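PDB 6ZTK: mialostatin from Ixodes ricinus, which inhibits papain-type cysteine proteases, among them the tick's own midgut cathepsins and several host cathepsins, and so restrains the digestion of blood proteins. Local coordinates for residues 70-73 and 79-82; 49-54 and 97-102; 84-89 and 131-136. All coordinates share one frame; numbering follows the deposited sequence. Where two conformers were deposited one is given.

In the fold
The three contacts belong to one cystatin fold, an antiparallel sheet wrapped round helix 41-52. Interaction 1 is backbone pairing between neighbouring strands 60-74 and 78-92, partly buried, its centre about 12 Å from the centre of the chain. Interaction 3 uses strand 78-92 again but skips a strand: 84-89 and 131-136 meet through side chains and one water, in a buried contact whose centre is about 6 Å from the chain's centre. Interaction 2, also partly buried, brings the end of the helix against the loop between strands 78-92 and 113-122 by apolar contact. Val51 of interaction 2 packs on Phe84 and Tyr133 of interaction 3, whereas interactions 1 and 3 both touch the detergent fragment.

Interaction 1 (70-73 and 79-82). With TRT (fragment of triton X-100), chain C.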
loop_
_atom_site.group_PDB
_atom_site.type_symbol
_atom_site.label_atom_id
_atom_site.label_comp_id
_atom_site.label_asym_id
_atom_site.label_seq_id
_atom_site.Cartn_x
_atom_site.Cartn_y
_atom_site.Cartn_z
ATOM N N VAL A 70 5.381 -7.466 -6.578
ATOM C CA VAL A 70 3.956 -7.570 -6.982
ATOM C C VAL A 70 3.712 -8.955 -7.520
ATOM O O VAL A 70 4.457 -9.375 -8.429
ATOM C CB VAL A 70 3.595 -6.557 -8.063
ATOM C CG1 VAL A 70 2.133 -6.721 -8.500
ATOM C CG2 VAL A 70 3.837 -5.184 -7.595
ATOM N N GLN A 71 2.713 -9.639 -6.997
ATOM C CA GLN A 71 2.263 -10.904 -7.597
ATOM C C GLN A 71 0.755 -10.801 -7.829
ATOM O O GLN A 71 0.070 -10.065 -7.087
ATOM C CB GLN A 71 2.531 -12.077 -6.665
ATOM C CG GLN A 71 4.044 -12.352 -6.476
ATOM C CD GLN A 71 4.189 -13.204 -5.242
ATOM O OE1 GLN A 71 4.010 -12.748 -4.112
ATOM N NE2 GLN A 71 4.490 -14.460 -5.462
ATOM N N THR A 72 0.260 -11.569 -8.793
ATOM C CA THR A 72 -1.172 -11.515 -9.155
ATOM C C THR A 72 -1.764 -12.905 -9.256
ATOM O O THR A 72 -1.070 -13.892 -9.595
ATOM C CB THR A 72 -1.377 -10.710 -10.433
ATOM O OG1 THR A 72 -0.645 -11.384 -11.461
ATOM C CG2 THR A 72 -1.017 -9.262 -10.318
ATOM N N GLN A 73 -3.072 -12.954 -9.074
ATOM C CA GLN A 73 -3.833 -14.204 -9.298
ATOM C C GLN A 73 -5.261 -13.834 -9.632
ATOM O O GLN A 73 -5.787 -12.894 -9.023
ATOM C CB GLN A 73 -3.967 -15.131 -8.069
ATOM C CG GLN A 73 -2.899 -16.131 -7.896
ATOM C CD GLN A 73 -3.302 -17.089 -6.798
ATOM O OE1 GLN A 73 -2.738 -16.987 -5.718
ATOM N NE2 GLN A 73 -4.373 -17.855 -7.042
ATOM N N ASN A 79 -6.561 -10.263 -8.250
ATOM C CA ASN A 79 -5.996 -10.083 -6.907
ATOM C C ASN A 79 -4.516 -9.728 -7.020
ATOM O O ASN A 79 -3.791 -10.334 -7.840
ATOM C CB ASN A 79 -6.157 -11.355 -6.087
ATOM C CG ASN A 79 -7.614 -11.738 -5.988
ATOM O OD1 ASN A 79 -8.345 -11.131 -5.202
ATOM N ND2 ASN A 79 -8.059 -12.660 -6.818
ATOM N N TYR A 80 -4.095 -8.803 -6.176
ATOM C CA TYR A 80 -2.720 -8.266 -6.175
ATOM C C TYR A 80 -2.128 -8.478 -4.798
ATOM O O TYR A 80 -2.724 -8.075 -3.779
ATOM C CB TYR A 80 -2.717 -6.772 -6.511
ATOM C CG TYR A 80 -3.234 -6.457 -7.866
ATOM C CD1 TYR A 80 -4.604 -6.288 -8.049
ATOM C CD2 TYR A 80 -2.443 -6.382 -8.992
ATOM C CE1 TYR A 80 -5.132 -6.039 -9.295
ATOM C CE2 TYR A 80 -2.960 -6.153 -10.250
ATOM C CZ TYR A 80 -4.313 -5.937 -10.401
ATOM O OH TYR A 80 -4.795 -5.769 -11.673
ATOM N N LYS A 81 -0.978 -9.124 -4.714
ATOM C CA LYS A 81 -0.234 -9.283 -3.458
ATOM C C LYS A 81 0.986 -8.365 -3.562
ATOM O O LYS A 81 1.841 -8.593 -4.444
ATOM C CB LYS A 81 0.171 -10.739 -3.206
ATOM C CG LYS A 81 0.944 -10.919 -1.925
ATOM C CD LYS A 81 1.217 -12.412 -1.666
ATOM C CE LYS A 81 2.066 -12.571 -0.425
ATOM N NZ LYS A 81 2.490 -13.986 -0.238
ATOM N N LEU A 82 0.991 -7.322 -2.742
ATOM C CA LEU A 82 1.996 -6.230 -2.819
ATOM C C LEU A 82 2.882 -6.280 -1.593
ATOM O O LEU A 82 2.374 -6.333 -0.454
ATOM C CB LEU A 82 1.263 -4.900 -2.887
ATOM C CG LEU A 82 0.207 -4.784 -3.968
ATOM C CD1 LEU A 82 -0.475 -3.407 -3.847
ATOM C CD2 LEU A 82 0.795 -4.936 -5.328
HETATM O O24 TRT C . -16.944 -10.835 3.675
HETATM C C23 TRT C . -17.016 -10.171 2.447
HETATM C C22 TRT C . -15.956 -9.097 2.456
HETATM O O21 TRT C . -15.098 -9.236 1.326
HETATM C C20 TRT C . -13.975 -10.089 1.532
HETATM C C19 TRT C . -13.960 -11.165 0.467
HETATM O O18 TRT C . -13.946 -10.567 -0.823
HETATM C C17 TRT C . -14.358 -11.449 -1.873
HETATM C C16 TRT C . -13.183 -12.190 -2.498
HETATM O O15 TRT C . -12.155 -12.380 -1.516
HETATM C C12 TRT C . -11.187 -13.338 -1.732
HETATM C C13 TRT C . -10.619 -13.576 -2.972
HETATM C C14 TRT C . -9.639 -14.551 -3.116
HETATM C C11 TRT C . -10.743 -14.051 -0.637
HETATM C C10 TRT C . -9.746 -14.994 -0.789
HETATM C C9 TRT C . -9.189 -15.296 -2.022
HETATM C C6 TRT C . -8.175 -16.442 -2.174
HETATM C C8 TRT C . -9.104 -17.580 -2.599
HETATM C C7 TRT C . -7.502 -16.896 -0.870
HETATM C C5 TRT C . -7.205 -16.298 -3.377
HETATM C C1 TRT C . -5.964 -15.380 -3.359
HETATM C C2 TRT C . -4.851 -16.066 -2.577
HETATM C C4 TRT C . -6.274 -14.043 -2.715
HETATM C C3 TRT C . -5.500 -15.128 -4.798
HETATM O O HOH W 1 4.199 -10.044 -3.589
#
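With CG set anti to the carbonyl carbon (chi1 -58°), the side chain of Asn79 swings its amide back across the antiparallel hairpin to the carbonyl of Gln73. Its ND2 reaches Gln73 O at 3.2 Å from above the carbonyl plane and also bonds Val75 O in the turn, so the amide spans the loop end of the hairpin. The backbone N of Asn79 takes the same Gln73 O at 2.8 Å, nearly along the C=O axis, and Gln73 N returns a bond to Asn79 O. This pairing closes the base of the first hairpin loop, whose QxVxG sequence begins at Gln73 and which, as in other cystatins, probably enters the active-site cleft of papain-type proteases. Two residues away from the turn on each strand, Gln71 and Lys81 form the next hydrogen-bonded pair, with Lys81 N 2.8 Å from Gln71 O (174°). On the face that carries Gln73 and Asn79, the extended Lys81 chain lays CD 3.7 Å from Gln71 OE1, and a water donates to Gln71 OE1 and Lys81 O. Gln73 OE1 lies 3.5 Å from C3 of the detergent fragment. On the other face Thr72 CG2 touches Tyr80 CD2 at 3.5 Å, and Val70 CG2 meets Leu82 CD2 at 3.8 Å. Helix 41-52 covers Val70, Tyr80 and Leu82, strand 34-36 flanks 70-73, where Gln36 bonds Thr72 OG1, and strand 113-122 flanks 79-82.

Interaction 2 (49-54 and 97-102). With SO4 (sulfate ion), chain D.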
loop_
_atom_site.group_PDB
_atom_site.type_symbol
_atom_site.label_atom_id
_atom_site.label_comp_id
_atom_site.label_asym_id
_atom_site.label_seq_id
_atom_site.Cartn_x
_atom_site.Cartn_y
_atom_site.Cartn_z
ATOM N N TYR A 49 -3.187 2.951 -2.473
ATOM C CA TYR A 49 -4.566 2.660 -2.041
ATOM C C TYR A 49 -4.533 1.885 -0.716
ATOM O O TYR A 49 -5.217 2.200 0.248
ATOM C CB TYR A 49 -5.398 1.954 -3.095
ATOM C CG TYR A 49 -6.724 1.582 -2.535
ATOM C CD1 TYR A 49 -7.695 2.537 -2.255
ATOM C CD2 TYR A 49 -7.015 0.254 -2.250
ATOM C CE1 TYR A 49 -8.927 2.167 -1.698
ATOM C CE2 TYR A 49 -8.241 -0.106 -1.729
ATOM C CZ TYR A 49 -9.159 0.848 -1.395
ATOM O OH TYR A 49 -10.377 0.438 -0.853
ATOM N N ALA A 50 -3.707 0.830 -0.648
ATOM C CA ALA A 50 -3.665 -0.022 0.535
ATOM C C ALA A 50 -3.320 0.817 1.752
ATOM O O ALA A 50 -3.925 0.710 2.798
ATOM C CB ALA A 50 -2.658 -1.137 0.321
ATOM N N VAL A 51 -2.257 1.640 1.682
ATOM C CA VAL A 51 -1.823 2.433 2.889
ATOM C C VAL A 51 -2.922 3.417 3.288
ATOM O O VAL A 51 -3.071 3.651 4.494
ATOM C CB VAL A 51 -0.488 3.210 2.752
ATOM C CG1 VAL A 51 0.650 2.280 2.439
ATOM C CG2 VAL A 51 -0.494 4.416 1.844
ATOM N N SER A 52 -3.700 3.868 2.330
ATOM C CA SER A 52 -4.777 4.869 2.623
ATOM C C SER A 52 -5.850 4.231 3.505
ATOM O O SER A 52 -6.636 4.999 4.104
ATOM C CB SER A 52 -5.369 5.408 1.394
ATOM O OG SER A 52 -6.320 4.597 0.764
ATOM N N THR A 53 -5.955 2.902 3.557
ATOM C CA THR A 53 -7.033 2.213 4.325
ATOM C C THR A 53 -6.618 1.977 5.776
ATOM O O THR A 53 -7.425 1.451 6.570
ATOM C CB THR A 53 -7.440 0.909 3.629
ATOM O OG1 THR A 53 -6.367 -0.045 3.813
ATOM C CG2 THR A 53 -7.815 1.079 2.191
ATOM N N GLN A 54 -5.358 2.268 6.183
ATOM C CA GLN A 54 -4.809 1.849 7.468
ATOM C C GLN A 54 -4.748 3.020 8.431
ATOM O O GLN A 54 -3.870 3.900 8.306
ATOM C CB GLN A 54 -3.493 1.148 7.227
ATOM C CG GLN A 54 -3.616 -0.028 6.276
ATOM C CD GLN A 54 -4.449 -1.148 6.876
ATOM O OE1 GLN A 54 -4.124 -1.655 7.938
ATOM N NE2 GLN A 54 -5.519 -1.485 6.219
ATOM N N VAL A 97 -8.459 15.146 5.992
ATOM C CA VAL A 97 -7.676 15.152 4.717
ATOM C C VAL A 97 -7.964 13.857 3.952
ATOM O O VAL A 97 -7.968 12.832 4.540
ATOM C CB VAL A 97 -6.156 15.319 4.965
ATOM C CG1 VAL A 97 -5.469 14.085 5.560
ATOM C CG2 VAL A 97 -5.442 15.703 3.689
ATOM N N GLU A 98 -8.171 13.946 2.641
ATOM C CA GLU A 98 -8.152 12.775 1.736
ATOM C C GLU A 98 -6.691 12.341 1.541
ATOM O O GLU A 98 -5.857 13.206 1.166
ATOM C CB GLU A 98 -8.804 13.236 0.428
ATOM C CG GLU A 98 -9.026 12.166 -0.615
ATOM C CD GLU A 98 -9.478 12.718 -1.972
ATOM O OE1 GLU A 98 -9.942 13.890 -2.042
ATOM O OE2 GLU A 98 -9.347 11.985 -2.971
ATOM N N TYR A 99 -6.361 11.043 1.704
ATOM C CA TYR A 99 -4.984 10.563 1.429
ATOM C C TYR A 99 -4.731 10.740 -0.067
ATOM O O TYR A 99 -5.580 10.327 -0.886
ATOM C CB TYR A 99 -4.796 9.090 1.824
ATOM C CG TYR A 99 -3.424 8.552 1.487
ATOM C CD1 TYR A 99 -3.141 8.097 0.205
ATOM C CD2 TYR A 99 -2.404 8.574 2.420
ATOM C CE1 TYR A 99 -1.869 7.685 -0.157
ATOM C CE2 TYR A 99 -1.121 8.194 2.064
ATOM C CZ TYR A 99 -0.857 7.759 0.782
ATOM O OH TYR A 99 0.396 7.345 0.436
ATOM N N SER A 100 -3.542 11.220 -0.410
ATOM C CA SER A 100 -2.939 11.109 -1.761
ATOM C C SER A 100 -1.424 11.031 -1.631
ATOM O O SER A 100 -0.854 11.491 -0.617
ATOM C CB SER A 100 -3.365 12.284 -2.646
ATOM O OG SER A 100 -2.652 13.456 -2.271
ATOM N N LYS A 101 -0.773 10.353 -2.605
ATOM C CA LYS A 101 0.692 10.257 -2.698
ATOM C C LYS A 101 1.280 11.688 -2.705
ATOM O O LYS A 101 2.263 11.930 -2.009
ATOM C CB LYS A 101 1.091 9.530 -3.998
ATOM C CG LYS A 101 2.576 9.637 -4.353
ATOM C CD LYS A 101 2.954 8.862 -5.595
ATOM C CE LYS A 101 4.377 9.109 -6.056
ATOM N NZ LYS A 101 4.557 8.725 -7.480
ATOM N N GLU A 102 0.712 12.536 -3.499
ATOM C CA GLU A 102 1.278 13.926 -3.632
ATOM C C GLU A 102 1.254 14.697 -2.281
ATOM O O GLU A 102 2.273 15.344 -1.820
ATOM C CB GLU A 102 0.444 14.686 -4.663
ATOM C CG GLU A 102 0.246 13.912 -5.948
ATOM C CD GLU A 102 -1.183 13.430 -6.171
ATOM O OE1 GLU A 102 -1.557 12.306 -5.734
ATOM O OE2 GLU A 102 -1.954 14.222 -6.762
HETATM S S SO4 D . 5.544 5.441 -5.243
HETATM O O1 SO4 D . 5.257 5.753 -3.861
HETATM O O2 SO4 D . 5.983 4.064 -5.366
HETATM O O3 SO4 D . 6.592 6.321 -5.690
HETATM O O4 SO4 D . 4.367 5.645 -6.066
#
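The ring of Tyr99 lies against Ser52 and Val51 in the last turn of helix 41-52, tying the loop that follows strand 78-92 and precedes strand 113-122 to the C-terminal end of the helix. Ser52 sits at the root of the ring: its CA lies over one face, and its CB is 3.7 Å from Tyr99 CD1 and about as far from CG. Val51 works at the other end, in the conformer described here, with its CG2 methyl 3.5 Å from Tyr99 CZ and 3.4 Å from Tyr99 OH. The valine and tyrosine side chains cross at a slant, and the two helix residues touch the tyrosine side chain at its CG end and its hydroxyl end. The CB bond of Tyr99 already points toward the helix, and with CG anti to the backbone N (chi1 177°) the ring continues to Ser52 and Val51. It is CB of Ser52, not the hydroxyl, that touches the tyrosine; OG turns back along the helix and donates to Tyr49 O at 2.7 Å. Close by, Thr53 OG1 and Thr53 N both bond to Ala50 O, and Gln54 NE2 donates to Thr53 OG1. The tyrosine hydroxyl is bonded to His48 of the same helix and to Thr63 of strand 60-74. His48 also binds a sulfate ion, probably from the crystallisation liquor, which Lys101 NZ approaches in a weak bond. Between the two segments the chemistry is thus purely van der Waals, and the hydroxyl bonds to His48 and Thr63 probably fix the direction in which Tyr99 points.

Interaction 3 (84-89 and 131-136); sequences FTTTQS and LSYHCD. With TRT (fragment of triton X-100), chain C.
Across the curved antiparallel sheet of the cystatin fold, on the side that wraps helix 41-52, Tyr133 of the outermost strand 127-136 reaches over strand 113-122 to Phe84 and Thr86 of strand 78-92. The two aromatic side chains cross at about a right angle, and their ring planes are inclined at 61°. Tyr133 CE2 comes to the edge of the phenylalanine ring, near its plane, 3.7 Å from Phe84 CZ. A first torsion near 180° (chi1 -173°) extends the tyrosine so that its far end, CE2 and OH, does the touching. Thr86 approaches from the opposite direction and brings CG2 to 3.8 Å from Tyr133 OH. Val51 of the helix packs against all three residues, and Cys115, on the intervening strand, touches both rings and is joined to Cys135 by a disulfide. Further back along strand 127-136, a classic beta bulge sets Leu131 and Ser132 opposite the single residue Ile118 of strand 113-122, and Leu131 CD1 lies 3.6 Å from C12 of the detergent fragment. One water joins the two hydroxyls, lying in the plane of the tyrosine ring, 2.8 Å from Tyr133 OH and 2.9 Å from Thr86 OG1.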
loop_
_atom_site.group_PDB
_atom_site.type_symbol
_atom_site.label_atom_id
_atom_site.label_comp_id
_atom_site.label_asym_id
_atom_site.label_seq_id
_atom_site.Cartn_x
_atom_site.Cartn_y
_atom_site.Cartn_z
ATOM N N PHE A 84 5.803 -3.830 0.135
ATOM C CA PHE A 84 6.320 -2.465 -0.006
ATOM C C PHE A 84 6.781 -1.930 1.320
ATOM O O PHE A 84 6.297 -2.332 2.382
ATOM C CB PHE A 84 5.222 -1.584 -0.625
ATOM C CG PHE A 84 3.888 -1.656 0.054
ATOM C CD1 PHE A 84 3.535 -0.817 1.108
ATOM C CD2 PHE A 84 3.009 -2.606 -0.373
ATOM C CE1 PHE A 84 2.317 -0.930 1.759
ATOM C CE2 PHE A 84 1.801 -2.747 0.278
ATOM C CZ PHE A 84 1.453 -1.905 1.338
ATOM N N THR A 85 7.720 -1.000 1.294
ATOM C CA THR A 85 8.155 -0.308 2.510
ATOM C C THR A 85 7.300 0.938 2.761
ATOM O O THR A 85 6.844 1.555 1.772
ATOM C CB THR A 85 9.656 0.060 2.433
ATOM O OG1 THR A 85 9.845 0.817 1.241
ATOM C CG2 THR A 85 10.492 -1.183 2.436
ATOM N N THR A 86 7.096 1.289 4.003
ATOM C CA THR A 86 6.318 2.459 4.418
ATOM C C THR A 86 7.125 3.310 5.411
ATOM O O THR A 86 8.068 2.804 6.064
ATOM C CB THR A 86 4.936 2.113 5.004
ATOM O OG1 THR A 86 5.080 1.426 6.246
ATOM C CG2 THR A 86 4.144 1.287 4.014
ATOM N N THR A 87 6.656 4.519 5.627
ATOM C CA THR A 87 7.150 5.426 6.678
ATOM C C THR A 87 6.006 6.386 7.000
ATOM O O THR A 87 5.073 6.468 6.191
ATOM C CB THR A 87 8.411 6.144 6.166
ATOM O OG1 THR A 87 9.140 6.648 7.302
ATOM C CG2 THR A 87 8.116 7.161 5.119
ATOM N N GLN A 88 6.106 7.048 8.143
ATOM C CA GLN A 88 5.065 7.997 8.573
ATOM C C GLN A 88 4.974 9.115 7.542
ATOM O O GLN A 88 6.036 9.684 7.132
ATOM C CB GLN A 88 5.403 8.520 9.962
ATOM C CG GLN A 88 4.311 9.362 10.593
ATOM C CD GLN A 88 4.718 9.772 11.995
ATOM O OE1 GLN A 88 4.691 8.947 12.927
ATOM N NE2 GLN A 88 5.109 11.019 12.132
ATOM N N SER A 89 3.757 9.474 7.116
ATOM C CA SER A 89 3.542 10.640 6.234
ATOM C C SER A 89 3.293 11.871 7.113
ATOM O O SER A 89 3.151 11.754 8.322
ATOM C CB SER A 89 2.392 10.502 5.263
ATOM O OG SER A 89 1.138 10.802 5.901
ATOM N N LEU A 131 -7.942 -6.917 1.331
ATOM C CA LEU A 131 -8.292 -8.143 2.105
ATOM C C LEU A 131 -7.379 -8.343 3.307
ATOM O O LEU A 131 -7.800 -8.919 4.307
ATOM C CB LEU A 131 -8.177 -9.354 1.195
ATOM C CG LEU A 131 -9.084 -9.396 -0.025
ATOM C CD1 LEU A 131 -8.869 -10.709 -0.778
ATOM C CD2 LEU A 131 -10.521 -9.235 0.412
ATOM N N SER A 132 -6.124 -7.921 3.209
ATOM C CA SER A 132 -5.153 -8.124 4.283
ATOM C C SER A 132 -4.123 -6.991 4.232
ATOM O O SER A 132 -3.867 -6.469 3.133
ATOM C CB SER A 132 -4.484 -9.485 4.171
ATOM O OG SER A 132 -3.708 -9.563 3.040
ATOM N N TYR A 133 -3.547 -6.694 5.393
ATOM C CA TYR A 133 -2.434 -5.690 5.473
ATOM C C TYR A 133 -1.667 -6.021 6.725
ATOM O O TYR A 133 -2.241 -5.924 7.842
ATOM C CB TYR A 133 -3.017 -4.275 5.470
ATOM C CG TYR A 133 -1.980 -3.177 5.381
ATOM C CD1 TYR A 133 -1.190 -2.829 6.469
ATOM C CD2 TYR A 133 -1.881 -2.440 4.226
ATOM C CE1 TYR A 133 -0.276 -1.786 6.370
ATOM C CE2 TYR A 133 -0.982 -1.368 4.116
ATOM C CZ TYR A 133 -0.176 -1.080 5.188
ATOM O OH TYR A 133 0.708 -0.017 5.071
ATOM N N HIS A 134 -0.420 -6.438 6.579
ATOM C CA HIS A 134 0.401 -6.777 7.740
ATOM C C HIS A 134 1.834 -6.315 7.525
ATOM O O HIS A 134 2.317 -6.475 6.425
ATOM C CB HIS A 134 0.372 -8.282 7.999
ATOM C CG HIS A 134 1.159 -8.670 9.199
ATOM N ND1 HIS A 134 2.463 -9.164 9.099
ATOM C CD2 HIS A 134 0.876 -8.576 10.516
ATOM C CE1 HIS A 134 2.913 -9.397 10.327
ATOM N NE2 HIS A 134 1.987 -9.030 11.191
ATOM N N CYS A 135 2.453 -5.858 8.605
ATOM C CA CYS A 135 3.819 -5.321 8.505
ATOM C C CYS A 135 4.702 -5.893 9.582
ATOM O O CYS A 135 4.246 -6.298 10.651
ATOM C CB CYS A 135 3.867 -3.805 8.601
ATOM S SG CYS A 135 2.614 -2.980 7.585
ATOM N N ASP A 136 5.989 -5.831 9.278
ATOM C CA ASP A 136 7.089 -6.068 10.231
ATOM C C ASP A 136 8.006 -4.859 10.237
ATOM O O ASP A 136 8.125 -4.175 9.229
ATOM C CB ASP A 136 7.887 -7.300 9.816
ATOM C CG ASP A 136 7.095 -8.605 9.872
ATOM O OD1 ASP A 136 6.413 -8.821 10.893
ATOM O OD2 ASP A 136 7.119 -9.318 8.885
HETATM O O24 TRT C . -16.944 -10.835 3.675
HETATM C C23 TRT C . -17.016 -10.171 2.447
HETATM C C22 TRT C . -15.956 -9.097 2.456
HETATM O O21 TRT C . -15.098 -9.236 1.326
HETATM C C20 TRT C . -13.975 -10.089 1.532
HETATM C C19 TRT C . -13.960 -11.165 0.467
HETATM O O18 TRT C . -13.946 -10.567 -0.823
HETATM C C17 TRT C . -14.358 -11.449 -1.873
HETATM C C16 TRT C . -13.183 -12.190 -2.498
HETATM O O15 TRT C . -12.155 -12.380 -1.516
HETATM C C12 TRT C . -11.187 -13.338 -1.732
HETATM C C13 TRT C . -10.619 -13.576 -2.972
HETATM C C14 TRT C . -9.639 -14.551 -3.116
HETATM C C11 TRT C . -10.743 -14.051 -0.637
HETATM C C10 TRT C . -9.746 -14.994 -0.789
HETATM C C9 TRT C . -9.189 -15.296 -2.022
HETATM C C6 TRT C . -8.175 -16.442 -2.174
HETATM C C8 TRT C . -9.104 -17.580 -2.599
HETATM C C7 TRT C . -7.502 -16.896 -0.870
HETATM C C5 TRT C . -7.205 -16.298 -3.377
HETATM C C1 TRT C . -5.964 -15.380 -3.359
HETATM C C2 TRT C . -4.851 -16.066 -2.577
HETATM C C4 TRT C . -6.274 -14.043 -2.715
HETATM C C3 TRT C . -5.500 -15.128 -4.798
HETATM O O HOH W 2 2.421 0.761 7.199
#